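Local structure of bacteriorhodopsin (6EYU) at residues Tyr59-Phe62 and Leu68-Tyr71; Leu85-Leu90 and Gln214-Leu219; Thr91-His94 and Thr98-Tyr101; Thr179-Tyr182 and Ala188-Gly191. The protein pumps protons inward across the membrane, a xenorhodopsin of the bacteriorhodopsin family that carries retinal as its chromophore. All coordinates share one frame; numbering follows the deposited sequence.

Interaction 1 of 4, residues Tyr59-Phe62 and Leu68-Tyr71; sequences YTNF and LSDY. With MUN ([(2~{S})-2,3-bis(oxidanyl)propyl] (~{E})-undec-2-enoate), chain K.
The connection between helix 42-63 and helix 72-93 folds back on the last turn of the first helix, and Ser69 meets Asn61 at the fold. Ser69 OG stands 2.8 Å from Asn61 O. This may be a hydrogen bond, but the same hydroxyl proton has another acceptor within reach. With chi1 -61° the hydroxyl lies beside the serine's own backbone N; OG also accepts the backbone N-H of Ser66, so a small side chain with a polar tip suits a place wedged between two pieces of main chain. The Asn61 amide serves the same turn: OD1 bonds to Ser66 OG and ND2 to Met58 O, while the CB of Leu68 packs 4.1 Å from OD1. Phe62 adds apolar bulk, with CE1 3.8 Å from Ser69 O and CE2 over the centre of the Tyr59 ring. Beyond the turn, Leu68 CD1 rests 3.4 Å from CAF of a bound monoacylglycerol, and Tyr71 CE2 touches its CAE at 3.5 Å. Phe62 also packs on Ile6, Ile17 and Ala72, and Tyr71, the N-cap residue of helix 72-93, reaches helix 101-124 and meets Phe67 of a third subunit edge-to-face.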
loop_
_atom_site.group_PDB
_atom_site.type_symbol
_atom_site.label_atom_id
_atom_site.label_comp_id
_atom_site.label_asym_id
_atom_site.label_seq_id
_atom_site.Cartn_x
_atom_site.Cartn_y
_atom_site.Cartn_z
ATOM N N TYR A 59 -12.520 -8.157 -10.783
ATOM C CA TYR A 59 -13.486 -8.168 -11.877
ATOM C C TYR A 59 -14.780 -8.869 -11.472
ATOM O O TYR A 59 -15.797 -8.748 -12.155
ATOM C CB TYR A 59 -12.891 -8.850 -13.111
ATOM C CG TYR A 59 -12.290 -7.887 -14.112
ATOM C CD1 TYR A 59 -11.225 -7.068 -13.760
ATOM C CD2 TYR A 59 -12.764 -7.822 -15.415
ATOM C CE1 TYR A 59 -10.632 -6.231 -14.686
ATOM C CE2 TYR A 59 -12.174 -6.992 -16.350
ATOM C CZ TYR A 59 -11.106 -6.201 -15.981
ATOM O OH TYR A 59 -10.538 -5.348 -16.898
ATOM N N THR A 60 -14.746 -9.578 -10.349
ATOM C CA THR A 60 -15.957 -10.174 -9.792
ATOM C C THR A 60 -16.939 -9.090 -9.360
ATOM O O THR A 60 -18.096 -9.375 -9.053
ATOM C CB THR A 60 -15.643 -11.069 -8.579
ATOM O OG1 THR A 60 -14.951 -10.308 -7.581
ATOM C CG2 THR A 60 -14.788 -12.257 -8.995
ATOM N N ASN A 61 -16.482 -7.841 -9.374
ATOM C CA ASN A 61 -17.321 -6.719 -8.970
ATOM C C ASN A 61 -18.178 -6.224 -10.132
ATOM O O ASN A 61 -19.068 -5.396 -9.945
ATOM C CB ASN A 61 -16.459 -5.573 -8.437
ATOM C CG ASN A 61 -15.928 -5.843 -7.042
ATOM O OD1 ASN A 61 -16.691 -5.923 -6.080
ATOM N ND2 ASN A 61 -14.609 -5.938 -6.920
ATOM N N PHE A 62 -17.962 -6.796 -11.313
ATOM C CA PHE A 62 -18.874 -6.588 -12.432
ATOM C C PHE A 62 -19.945 -7.675 -12.480
ATOM O O PHE A 62 -21.033 -7.458 -13.012
ATOM C CB PHE A 62 -18.103 -6.559 -13.755
ATOM C CG PHE A 62 -17.078 -5.462 -13.835
ATOM C CD1 PHE A 62 -17.449 -4.137 -13.683
ATOM C CD2 PHE A 62 -15.752 -5.756 -14.101
ATOM C CE1 PHE A 62 -16.507 -3.126 -13.750
ATOM C CE2 PHE A 62 -14.804 -4.751 -14.169
ATOM C CZ PHE A 62 -15.183 -3.435 -13.993
ATOM N N LEU A 68 -17.457 -1.131 -4.581
ATOM C CA LEU A 68 -16.205 -1.060 -5.329
ATOM C C LEU A 68 -16.448 -1.064 -6.837
ATOM O O LEU A 68 -15.531 -0.812 -7.619
ATOM C CB LEU A 68 -15.304 -2.237 -4.953
ATOM C CG LEU A 68 -14.028 -1.876 -4.191
ATOM C CD1 LEU A 68 -14.102 -0.450 -3.669
ATOM C CD2 LEU A 68 -13.798 -2.859 -3.054
ATOM N N SER A 69 -17.637 -1.501 -7.239
ATOM C CA SER A 69 -17.877 -1.910 -8.620
ATOM C C SER A 69 -17.554 -0.778 -9.591
ATOM O O SER A 69 -16.989 -1.011 -10.660
ATOM C CB SER A 69 -19.332 -2.345 -8.798
ATOM O OG SER A 69 -19.637 -3.458 -7.975
ATOM N N ASP A 70 -18.040 0.418 -9.278
ATOM C CA ASP A 70 -17.927 1.552 -10.188
ATOM C C ASP A 70 -16.463 1.879 -10.460
ATOM O O ASP A 70 -16.140 2.555 -11.437
ATOM C CB ASP A 70 -18.633 2.777 -9.600
ATOM C CG ASP A 70 -20.119 2.794 -9.904
ATOM O OD1 ASP A 70 -20.545 2.077 -10.834
ATOM O OD2 ASP A 70 -20.857 3.537 -9.224
ATOM N N TYR A 71 -15.576 1.347 -9.623
ATOM C CA TYR A 71 -14.173 1.744 -9.644
ATOM C C TYR A 71 -13.258 0.527 -9.730
ATOM O O TYR A 71 -12.101 0.580 -9.312
ATOM C CB TYR A 71 -13.834 2.557 -8.394
ATOM C CG TYR A 71 -14.462 3.931 -8.369
ATOM C CD1 TYR A 71 -13.825 5.016 -8.957
ATOM C CD2 TYR A 71 -15.742 4.119 -7.867
ATOM C CE1 TYR A 71 -14.415 6.265 -8.979
ATOM C CE2 TYR A 71 -16.339 5.365 -7.880
ATOM C CZ TYR A 71 -15.671 6.435 -8.436
ATOM O OH TYR A 71 -16.263 7.677 -8.456
HETATM C CAR MUN K . -5.837 4.286 -1.969
HETATM C CAQ MUN K . -5.603 5.679 -2.553
HETATM C CAP MUN K . -6.939 6.271 -3.005
HETATM C CAO MUN K . -7.794 5.167 -3.628
HETATM C CAN MUN K . -9.195 5.197 -3.013
HETATM C CAM MUN K . -9.786 3.786 -3.030
HETATM C CAK MUN K . -11.308 3.869 -2.895
HETATM C CAH MUN K . -11.961 3.077 -4.030
HETATM C CAF MUN K . -13.446 2.866 -3.723
HETATM C CAC MUN K . -14.261 4.146 -3.514
HETATM C CAA MUN K . -15.739 3.935 -3.175
HETATM O OAD MUN K . -16.138 2.863 -2.720
HETATM O OAB MUN K . -16.538 5.018 -3.378
HETATM C CAE MUN K . -17.309 4.821 -4.566
HETATM C CAG MUN K . -18.799 4.882 -4.224
HETATM O OAJ MUN K . -19.021 4.278 -2.947
HETATM C CAI MUN K . -19.254 6.342 -4.184
HETATM O OAL MUN K . -20.007 6.639 -5.363
#

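Interaction 2 of 4, residues Leu85-Leu90 and Gln214-Leu219; sequences LLALGL and QVYGFL. With MUN ([(2~{S})-2,3-bis(oxidanyl)propyl] (~{E})-undec-2-enoate), chain L; MUN ([(2~{S})-2,3-bis(oxidanyl)propyl] (~{E})-undec-2-enoate), chain M.
Tyr216 spans the gap between two helices to reach Ala87 and Leu88, and most of what passes between them is van der Waals packing. The CB of Ala87 sits 3.6 Å from Tyr216 OH and 4.3 Å from CE2 of the ring, while the CB of Leu88 lies 3.8 Å from the same hydroxyl. The small alanine suits the spot because the phenol tip ends against it. With CG swung opposite the backbone N (chi1 163°), the ring stretches straight across the gap. Ala87 CA and Gly217 CA are 8.8 Å apart. In the seven-helix bundle of the rhodopsins these are the third and the last transmembrane helices, running in roughly the same direction, and the side chain of Tyr216 comes within about 8 Å of the retinal. The polar part is a single bond: Tyr216 OH pairs with the carbonyl O of Ile84, one turn up helix 72-93. Leu88 N lies 3.3 Å from Tyr216 OH, but the angle is too poor for a hydrogen bond. Lipid contacts occupy the outer faces. Phe218 lays CD2 3.4 Å from CAM of one monoacylglycerol chain, and its CB meets CAH; an alanine here would probably deprive that chain of its aromatic neighbour and open a gap beside Phe31. On helix 72-93, Leu86 CD2 approaches the ester oxygen OAB of a second lipid at 3.6 Å.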
loop_
_atom_site.group_PDB
_atom_site.type_symbol
_atom_site.label_atom_id
_atom_site.label_comp_id
_atom_site.label_asym_id
_atom_site.label_seq_id
_atom_site.Cartn_x
_atom_site.Cartn_y
_atom_site.Cartn_z
ATOM N N LEU A 85 4.957 -4.325 -14.249
ATOM C CA LEU A 85 6.162 -3.539 -14.488
ATOM C C LEU A 85 7.319 -4.033 -13.626
ATOM O O LEU A 85 8.465 -4.062 -14.072
ATOM C CB LEU A 85 5.897 -2.060 -14.202
ATOM C CG LEU A 85 5.044 -1.332 -15.243
ATOM C CD1 LEU A 85 5.024 0.163 -14.964
ATOM C CD2 LEU A 85 5.556 -1.610 -16.648
ATOM N N LEU A 86 7.015 -4.422 -12.392
ATOM C CA LEU A 86 7.982 -5.126 -11.558
ATOM C C LEU A 86 8.617 -6.271 -12.339
ATOM O O LEU A 86 9.837 -6.434 -12.341
ATOM C CB LEU A 86 7.307 -5.673 -10.298
ATOM C CG LEU A 86 8.263 -6.293 -9.277
ATOM C CD1 LEU A 86 9.339 -5.294 -8.879
ATOM C CD2 LEU A 86 7.505 -6.784 -8.053
ATOM N N ALA A 87 7.779 -7.052 -13.011
ATOM C CA ALA A 87 8.248 -8.175 -13.812
ATOM C C ALA A 87 9.185 -7.692 -14.916
ATOM O O ALA A 87 10.265 -8.247 -15.113
ATOM C CB ALA A 87 7.065 -8.919 -14.414
ATOM N N LEU A 88 8.716 -6.722 -15.693
ATOM C CA LEU A 88 9.540 -6.091 -16.719
ATOM C C LEU A 88 10.876 -5.649 -16.130
ATOM O O LEU A 88 11.938 -6.014 -16.632
ATOM C CB LEU A 88 8.808 -4.884 -17.309
ATOM C CG LEU A 88 9.106 -4.536 -18.770
ATOM C CD1 LEU A 88 9.593 -5.752 -19.541
ATOM C CD2 LEU A 88 7.869 -3.943 -19.426
ATOM N N GLY A 89 10.811 -4.878 -15.049
ATOM C CA GLY A 89 12.012 -4.363 -14.401
ATOM C C GLY A 89 12.960 -5.474 -13.996
ATOM O O GLY A 89 14.165 -5.396 -14.241
ATOM N N LEU A 90 12.413 -6.517 -13.381
ATOM C CA LEU A 90 13.221 -7.609 -12.858
ATOM C C LEU A 90 13.811 -8.435 -13.993
ATOM O O LEU A 90 14.966 -8.857 -13.934
ATOM C CB LEU A 90 12.376 -8.501 -11.949
ATOM C CG LEU A 90 12.022 -7.846 -10.616
ATOM C CD1 LEU A 90 11.358 -8.837 -9.673
ATOM C CD2 LEU A 90 13.274 -7.252 -9.990
ATOM N N GLN A 214 -2.594 -12.460 -18.650
ATOM C CA GLN A 214 -2.593 -13.896 -18.909
ATOM C C GLN A 214 -1.507 -14.262 -19.915
ATOM O O GLN A 214 -0.615 -15.058 -19.620
ATOM C CB GLN A 214 -3.960 -14.346 -19.433
ATOM C CG GLN A 214 -4.941 -14.744 -18.343
ATOM C CD GLN A 214 -5.998 -13.685 -18.095
ATOM O OE1 GLN A 214 -7.191 -13.983 -18.046
ATOM N NE2 GLN A 214 -5.560 -12.446 -17.907
ATOM N N VAL A 215 -1.554 -13.630 -21.084
ATOM C CA VAL A 215 -0.589 -13.901 -22.144
ATOM C C VAL A 215 0.813 -13.474 -21.721
ATOM O O VAL A 215 1.794 -14.159 -22.006
ATOM C CB VAL A 215 -0.963 -13.158 -23.440
ATOM C CG1 VAL A 215 0.127 -13.334 -24.487
ATOM C CG2 VAL A 215 -2.302 -13.652 -23.966
ATOM N N TYR A 216 0.895 -12.346 -21.021
ATOM C CA TYR A 216 2.174 -11.695 -20.760
ATOM C C TYR A 216 3.011 -12.523 -19.791
ATOM O O TYR A 216 4.225 -12.643 -19.951
ATOM C CB TYR A 216 1.944 -10.295 -20.185
ATOM C CG TYR A 216 3.156 -9.703 -19.502
ATOM C CD1 TYR A 216 4.263 -9.306 -20.240
ATOM C CD2 TYR A 216 3.110 -9.350 -18.159
ATOM C CE1 TYR A 216 5.328 -8.660 -19.643
ATOM C CE2 TYR A 216 4.168 -8.701 -17.552
ATOM C CZ TYR A 216 5.277 -8.362 -18.298
ATOM O OH TYR A 216 6.341 -7.733 -17.695
ATOM N N GLY A 217 2.344 -13.139 -18.820
ATOM C CA GLY A 217 3.023 -13.964 -17.829
ATOM C C GLY A 217 3.769 -15.122 -18.464
ATOM O O GLY A 217 4.917 -15.398 -18.115
ATOM N N PHE A 218 3.107 -15.812 -19.387
ATOM C CA PHE A 218 3.752 -16.867 -20.161
ATOM C C PHE A 218 4.879 -16.292 -21.010
ATOM O O PHE A 218 6.036 -16.695 -20.881
ATOM C CB PHE A 218 2.729 -17.565 -21.060
ATOM C CG PHE A 218 1.742 -18.412 -20.310
ATOM C CD1 PHE A 218 2.162 -19.537 -19.620
ATOM C CD2 PHE A 218 0.420 -18.018 -20.195
ATOM C CE1 PHE A 218 1.271 -20.284 -18.874
ATOM C CE2 PHE A 218 -0.477 -18.758 -19.446
ATOM C CZ PHE A 218 -0.050 -19.893 -18.784
ATOM N N LEU A 219 4.557 -15.251 -21.771
ATOM C CA LEU A 219 5.511 -14.633 -22.683
ATOM C C LEU A 219 6.804 -14.285 -21.950
ATOM O O LEU A 219 7.899 -14.539 -22.449
ATOM C CB LEU A 219 4.903 -13.369 -23.293
ATOM C CG LEU A 219 5.356 -12.988 -24.705
ATOM C CD1 LEU A 219 6.018 -11.619 -24.694
ATOM C CD2 LEU A 219 6.291 -14.036 -25.288
HETATM C CAR MUN L . -5.294 -19.488 -20.321
HETATM C CAQ MUN L . -4.116 -19.701 -21.273
HETATM C CAP MUN L . -3.747 -18.372 -21.931
HETATM C CAO MUN L . -3.032 -18.642 -23.257
HETATM C CAN MUN L . -1.790 -17.757 -23.354
HETATM C CAM MUN L . -0.544 -18.640 -23.445
HETATM C CAK MUN L . 0.221 -18.312 -24.728
HETATM C CAH MUN L . 1.365 -17.352 -24.398
HETATM C CAF MUN L . 2.505 -17.539 -25.402
HETATM C CAC MUN L . 3.797 -18.121 -24.824
HETATM C CAA MUN L . 4.967 -18.218 -25.808
HETATM O OAD MUN L . 4.764 -18.310 -27.019
HETATM O OAB MUN L . 6.188 -18.382 -25.231
HETATM C CAE MUN L . 7.039 -19.111 -26.119
HETATM C CAG MUN L . 8.033 -18.153 -26.779
HETATM O OAJ MUN L . 8.311 -17.068 -25.889
HETATM C CAI MUN L . 9.330 -18.900 -27.093
HETATM O OAL MUN L . 9.729 -19.664 -25.953
HETATM C CAN MUN M . 1.688 -1.099 -5.375
HETATM C CAM MUN M . 2.004 -2.574 -5.628
HETATM C CAK MUN M . 3.345 -2.930 -4.981
HETATM C CAH MUN M . 3.199 -4.250 -4.220
HETATM C CAF MUN M . 4.564 -4.746 -3.725
HETATM C CAC MUN M . 5.712 -4.756 -4.741
HETATM C CAA MUN M . 7.115 -4.882 -4.137
HETATM O OAD MUN M . 7.265 -5.104 -2.933
HETATM O OAB MUN M . 8.132 -4.912 -5.042
HETATM C CAE MUN M . 9.293 -4.294 -4.476
HETATM C CAG MUN M . 10.451 -5.294 -4.453
HETATM O OAJ MUN M . 10.072 -6.481 -5.155
HETATM C CAI MUN M . 11.676 -4.671 -5.127
HETATM O OAL MUN M . 12.840 -5.437 -4.805
#

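Interaction 3 of 4, residues Thr91-His94 and Thr98-Tyr101; sequences TAFH and TKRY. With MUN ([(2~{S})-2,3-bis(oxidanyl)propyl] (~{E})-undec-2-enoate), chain V.
Phe93, on the last turn of helix 72-93, is clasped by Lys99, Arg100 and Tyr101 of the short connection leading to helix 101-124, so the contact closes a helical hairpin. Its CB lies 3.9 Å from Lys99 CG, and the two side chains run past each other in opposite directions. Phe93 CG and CD2 stay against the same lysine carbon, CD2 at 3.7 Å from Lys99 CG. Because chi1 is -75°, CG stands beside the phenylalanine's own backbone N, and the ring is carried over the loop with one face on the lysine backbone: Lys99 CA sits 4.2 Å from the ring centroid, only 7° off the normal, in a CH-pi contact. Further out, CE2 points at the face of Tyr101. The two rings form a T-shaped pair with centroids 5.5 Å apart and planes at 84°, the phenylalanine giving its edge. A flat apolar side chain suits this place, since it can offer a face to the main chain and an edge to the tyrosine. The charged ends find polar partners nearby: Lys99 NZ bonds to Ala96 O, and Arg100, the N-cap residue of helix 101-124, makes a salt bridge through NH1 with Asp102. Arg100 NH2 also lies 3.1 Å from the ester carbonyl oxygen OAD of a bound monoacylglycerol. Phe93 CZ, the tip of the ring, ends 3.4 Å from Arg100 O.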
loop_
_atom_site.group_PDB
_atom_site.type_symbol
_atom_site.label_atom_id
_atom_site.label_comp_id
_atom_site.label_asym_id
_atom_site.label_seq_id
_atom_site.Cartn_x
_atom_site.Cartn_y
_atom_site.Cartn_z
ATOM N N THR A 91 13.028 -8.614 -15.051
ATOM C CA THR A 91 13.534 -9.194 -16.287
ATOM C C THR A 91 14.806 -8.479 -16.730
ATOM O O THR A 91 15.827 -9.114 -16.990
ATOM C CB THR A 91 12.492 -9.094 -17.415
ATOM O OG1 THR A 91 11.247 -9.649 -16.972
ATOM C CG2 THR A 91 12.969 -9.840 -18.648
ATOM N N ALA A 92 14.721 -7.160 -16.860
ATOM C CA ALA A 92 15.871 -6.354 -17.248
ATOM C C ALA A 92 17.023 -6.557 -16.268
ATOM O O ALA A 92 18.183 -6.641 -16.670
ATOM C CB ALA A 92 15.486 -4.883 -17.312
ATOM N N PHE A 93 16.697 -6.603 -14.981
ATOM C CA PHE A 93 17.712 -6.725 -13.940
ATOM C C PHE A 93 18.357 -8.105 -13.980
ATOM O O PHE A 93 19.438 -8.312 -13.430
ATOM C CB PHE A 93 17.093 -6.479 -12.564
ATOM C CG PHE A 93 16.811 -5.032 -12.280
ATOM C CD1 PHE A 93 17.037 -4.069 -13.249
ATOM C CD2 PHE A 93 16.344 -4.633 -11.040
ATOM C CE1 PHE A 93 16.792 -2.734 -12.991
ATOM C CE2 PHE A 93 16.097 -3.298 -10.774
ATOM C CZ PHE A 93 16.324 -2.348 -11.750
ATOM N N HIS A 94 17.690 -9.043 -14.643
ATOM C CA HIS A 94 17.934 -10.459 -14.409
ATOM C C HIS A 94 19.376 -10.828 -14.745
ATOM O O HIS A 94 19.997 -11.631 -14.050
ATOM C CB HIS A 94 16.972 -11.308 -15.239
ATOM C CG HIS A 94 17.116 -12.779 -15.009
ATOM N ND1 HIS A 94 17.000 -13.350 -13.760
ATOM C CD2 HIS A 94 17.466 -13.782 -15.848
ATOM C CE1 HIS A 94 17.212 -14.650 -13.851
ATOM N NE2 HIS A 94 17.497 -14.939 -15.108
ATOM N N THR A 98 24.301 -3.819 -12.713
ATOM C CA THR A 98 23.760 -2.785 -11.840
ATOM C C THR A 98 22.245 -2.914 -11.725
ATOM O O THR A 98 21.534 -2.904 -12.730
ATOM C CB THR A 98 24.101 -1.375 -12.358
ATOM O OG1 THR A 98 23.802 -1.289 -13.757
ATOM C CG2 THR A 98 25.572 -1.064 -12.134
ATOM N N LYS A 99 21.772 -3.141 -10.505
ATOM C CA LYS A 99 20.347 -3.071 -10.209
ATOM C C LYS A 99 19.991 -1.707 -9.628
ATOM O O LYS A 99 20.487 -1.325 -8.569
ATOM C CB LYS A 99 19.958 -4.172 -9.219
ATOM C CG LYS A 99 19.742 -5.533 -9.861
ATOM C CD LYS A 99 21.059 -6.230 -10.159
ATOM C CE LYS A 99 20.897 -7.277 -11.248
ATOM N NZ LYS A 99 21.845 -8.414 -11.085
ATOM N N ARG A 100 19.164 -0.958 -10.350
ATOM C CA ARG A 100 18.777 0.381 -9.921
ATOM C C ARG A 100 17.350 0.389 -9.390
ATOM O O ARG A 100 16.405 0.688 -10.120
ATOM C CB ARG A 100 18.912 1.369 -11.080
ATOM C CG ARG A 100 20.344 1.783 -11.366
ATOM C CD ARG A 100 20.672 3.124 -10.730
ATOM N NE ARG A 100 20.427 4.234 -11.646
ATOM C CZ ARG A 100 20.009 5.437 -11.268
ATOM N NH1 ARG A 100 19.874 5.720 -9.979
ATOM N NH2 ARG A 100 19.771 6.372 -12.176
ATOM N N TYR A 101 17.210 0.135 -8.092
ATOM C CA TYR A 101 15.905 -0.126 -7.499
ATOM C C TYR A 101 15.128 1.173 -7.310
ATOM O O TYR A 101 13.941 1.152 -6.982
ATOM C CB TYR A 101 16.068 -0.834 -6.153
ATOM C CG TYR A 101 16.410 -2.302 -6.275
ATOM C CD1 TYR A 101 15.452 -3.227 -6.671
ATOM C CD2 TYR A 101 17.715 -2.745 -6.105
ATOM C CE1 TYR A 101 15.771 -4.561 -6.833
ATOM C CE2 TYR A 101 18.044 -4.078 -6.265
ATOM C CZ TYR A 101 17.068 -4.982 -6.627
ATOM O OH TYR A 101 17.390 -6.310 -6.784
HETATM C CAQ MUN V . 8.360 9.545 -13.764
HETATM C CAP MUN V . 9.572 8.965 -14.496
HETATM C CAO MUN V . 10.779 9.884 -14.293
HETATM C CAN MUN V . 11.949 9.069 -13.737
HETATM C CAM MUN V . 13.278 9.709 -14.156
HETATM C CAK MUN V . 14.421 9.026 -13.401
HETATM C CAH MUN V . 15.776 9.434 -13.995
HETATM C CAF MUN V . 15.792 9.184 -15.509
HETATM C CAC MUN V . 16.841 8.150 -16.020
HETATM C CAA MUN V . 18.179 8.092 -15.233
HETATM O OAD MUN V . 18.199 8.334 -14.027
HETATM O OAB MUN V . 19.175 7.431 -15.890
HETATM C CAE MUN V . 20.301 7.213 -15.034
HETATM C CAG MUN V . 21.430 6.557 -15.835
HETATM O OAJ MUN V . 21.370 7.001 -17.193
HETATM C CAI MUN V . 22.782 6.944 -15.232
HETATM O OAL MUN V . 23.813 6.741 -16.203
#

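Interaction 4 of 4, residues Thr179-Tyr182 and Ala188-Gly191; sequences TVWY and ALPG. With RET (retinal), chain D.
Trp181 and Leu189 share the largest part of this contact. Leu189 CB lies over one face of the indole, 4.1 Å from the centroid of its six-membered ring and 27° off the normal, a CH-pi approach displaced toward the rim. The opposite face belongs to the chromophore: C17, a methyl of the retinal's cyclohexene ring, stands 3.7 Å from Trp181 CG. The indole is thus a wall with the loop behind it and the retinal before it, a task its broad flat surface suits well. CG is placed opposite the backbone N (chi1 -169°), which carries the ring out toward the loop, and the NE1 hydrogen bond to Tyr74 OH fixes its turn. Trp181 lines the retinal pocket of the seven-helix rhodopsin fold at its cyclohexene end, backed by the connection between helix 157-183 and helix 198-230. An alanine in place of Trp181 would probably strip the retinal ring of this wall, open a gap in front of Leu189 and Pro190, and leave Tyr74 OH without this partner. Pro190 CD adds a 3.4 Å contact with Trp181 CH2. Gly191 completes the loop's hold: its CA sits over the Tyr182 ring, 4.2 Å from the centroid, and directs a nearly straight CA-H...O contact at Tyr182 O, 3.6 Å away with 165° at the hydrogen. Glycine suits this place because that carbonyl lies where a side chain would start.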
loop_
_atom_site.group_PDB
_atom_site.type_symbol
_atom_site.label_atom_id
_atom_site.label_comp_id
_atom_site.label_asym_id
_atom_site.label_seq_id
_atom_site.Cartn_x
_atom_site.Cartn_y
_atom_site.Cartn_z
ATOM N N THR A 179 -6.614 5.429 -24.295
ATOM C CA THR A 179 -7.353 5.673 -25.528
ATOM C C THR A 179 -8.785 5.163 -25.415
ATOM O O THR A 179 -9.737 5.913 -25.631
ATOM C CB THR A 179 -6.675 4.995 -26.733
ATOM O OG1 THR A 179 -5.300 5.394 -26.801
ATOM C CG2 THR A 179 -7.377 5.379 -28.026
ATOM N N VAL A 180 -8.936 3.893 -25.051
ATOM C CA VAL A 180 -10.261 3.306 -24.873
ATOM C C VAL A 180 -11.024 4.025 -23.764
ATOM O O VAL A 180 -12.209 4.325 -23.908
ATOM C CB VAL A 180 -10.177 1.807 -24.528
ATOM C CG1 VAL A 180 -8.961 1.525 -23.658
ATOM C CG2 VAL A 180 -11.452 1.350 -23.837
ATOM N N TRP A 181 -10.318 4.367 -22.692
ATOM C CA TRP A 181 -10.918 5.093 -21.577
ATOM C C TRP A 181 -11.513 6.411 -22.059
ATOM O O TRP A 181 -12.646 6.752 -21.717
ATOM C CB TRP A 181 -9.868 5.360 -20.496
ATOM C CG TRP A 181 -10.441 5.857 -19.201
ATOM C CD1 TRP A 181 -10.748 5.104 -18.104
ATOM C CD2 TRP A 181 -10.565 7.225 -18.791
ATOM N NE1 TRP A 181 -11.061 5.917 -17.041
ATOM C CE2 TRP A 181 -10.968 7.224 -17.440
ATOM C CE3 TRP A 181 -10.343 8.451 -19.426
ATOM C CZ2 TRP A 181 -11.206 8.399 -16.731
ATOM C CZ3 TRP A 181 -10.594 9.616 -18.725
ATOM C CH2 TRP A 181 -11.015 9.582 -17.390
ATOM N N TYR A 182 -10.795 7.085 -22.952
ATOM C CA TYR A 182 -11.159 8.434 -23.365
ATOM C C TYR A 182 -12.359 8.407 -24.306
ATOM O O TYR A 182 -13.260 9.238 -24.200
ATOM C CB TYR A 182 -9.975 9.118 -24.051
ATOM C CG TYR A 182 -10.166 10.604 -24.258
ATOM C CD1 TYR A 182 -10.775 11.087 -25.408
ATOM C CD2 TYR A 182 -9.893 11.504 -23.236
ATOM C CE1 TYR A 182 -11.048 12.433 -25.561
ATOM C CE2 TYR A 182 -10.165 12.851 -23.379
ATOM C CZ TYR A 182 -10.749 13.309 -24.540
ATOM O OH TYR A 182 -11.003 14.652 -24.695
ATOM N N ALA A 188 -19.834 8.376 -16.711
ATOM C CA ALA A 188 -19.112 8.664 -15.478
ATOM C C ALA A 188 -17.730 9.238 -15.776
ATOM O O ALA A 188 -17.233 10.088 -15.036
ATOM C CB ALA A 188 -18.991 7.407 -14.633
ATOM N N LEU A 189 -17.073 8.703 -16.801
ATOM C CA LEU A 189 -15.705 9.105 -17.114
ATOM C C LEU A 189 -15.666 10.140 -18.235
ATOM O O LEU A 189 -16.379 10.014 -19.231
ATOM C CB LEU A 189 -14.847 7.889 -17.480
ATOM C CG LEU A 189 -15.417 6.889 -18.489
ATOM C CD1 LEU A 189 -14.904 7.190 -19.889
ATOM C CD2 LEU A 189 -15.051 5.469 -18.083
ATOM N N PRO A 190 -14.866 11.200 -18.041
ATOM C CA PRO A 190 -15.192 12.534 -18.543
ATOM C C PRO A 190 -14.506 12.860 -19.866
ATOM O O PRO A 190 -14.168 14.017 -20.118
ATOM C CB PRO A 190 -14.664 13.453 -17.442
ATOM C CG PRO A 190 -13.523 12.702 -16.853
ATOM C CD PRO A 190 -13.917 11.253 -16.916
ATOM N N GLY A 191 -14.316 11.850 -20.708
ATOM C CA GLY A 191 -13.930 12.075 -22.096
ATOM C C GLY A 191 -14.898 13.000 -22.809
ATOM O O GLY A 191 -16.090 13.020 -22.503
HETATM C C1 RET D . -5.991 5.412 -17.016
HETATM C C2 RET D . -6.441 6.742 -16.403
HETATM C C3 RET D . -6.262 7.902 -17.382
HETATM C C4 RET D . -4.782 8.121 -17.676
HETATM C C5 RET D . -4.080 6.788 -17.939
HETATM C C6 RET D . -4.610 5.562 -17.670
HETATM C C7 RET D . -3.853 4.372 -18.008
HETATM C C8 RET D . -4.329 3.132 -17.709
HETATM C C9 RET D . -3.505 1.977 -17.962
HETATM C C10 RET D . -3.977 0.692 -17.711
HETATM C C11 RET D . -3.282 -0.503 -17.997
HETATM C C12 RET D . -4.001 -1.604 -17.542
HETATM C C13 RET D . -3.550 -2.942 -17.544
HETATM C C14 RET D . -4.367 -3.962 -17.039
HETATM C C15 RET D . -4.015 -5.299 -16.881
HETATM C C16 RET D . -5.876 4.351 -15.921
HETATM C C17 RET D . -6.985 4.959 -18.086
HETATM C C18 RET D . -2.691 6.837 -18.579
HETATM C C19 RET D . -2.108 2.164 -18.557
HETATM C C20 RET D . -2.175 -3.282 -18.124
#

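Interactions 1, 3 and 4 are local, each folding an interhelical loop back on the helix before it, whereas interaction 2 joins two transmembrane helices distant in sequence. Interactions 1 and 2 are buried; 3 and 4 are only partly so. Interactions 2 and 3 follow each other on helix 72-93, their centres about 14 Å apart, while the centres of interactions 1 and 4 are each about 35 Å from that of interaction 3, across the chain's centre. The chemistry changes with place: polar turn-making around a serine in 1, a tyrosine reaching a backbone carbonyl in 2, an edge-to-face ring pair beside charged loop side chains in 3, and CH-pi packing behind the retinal in 4.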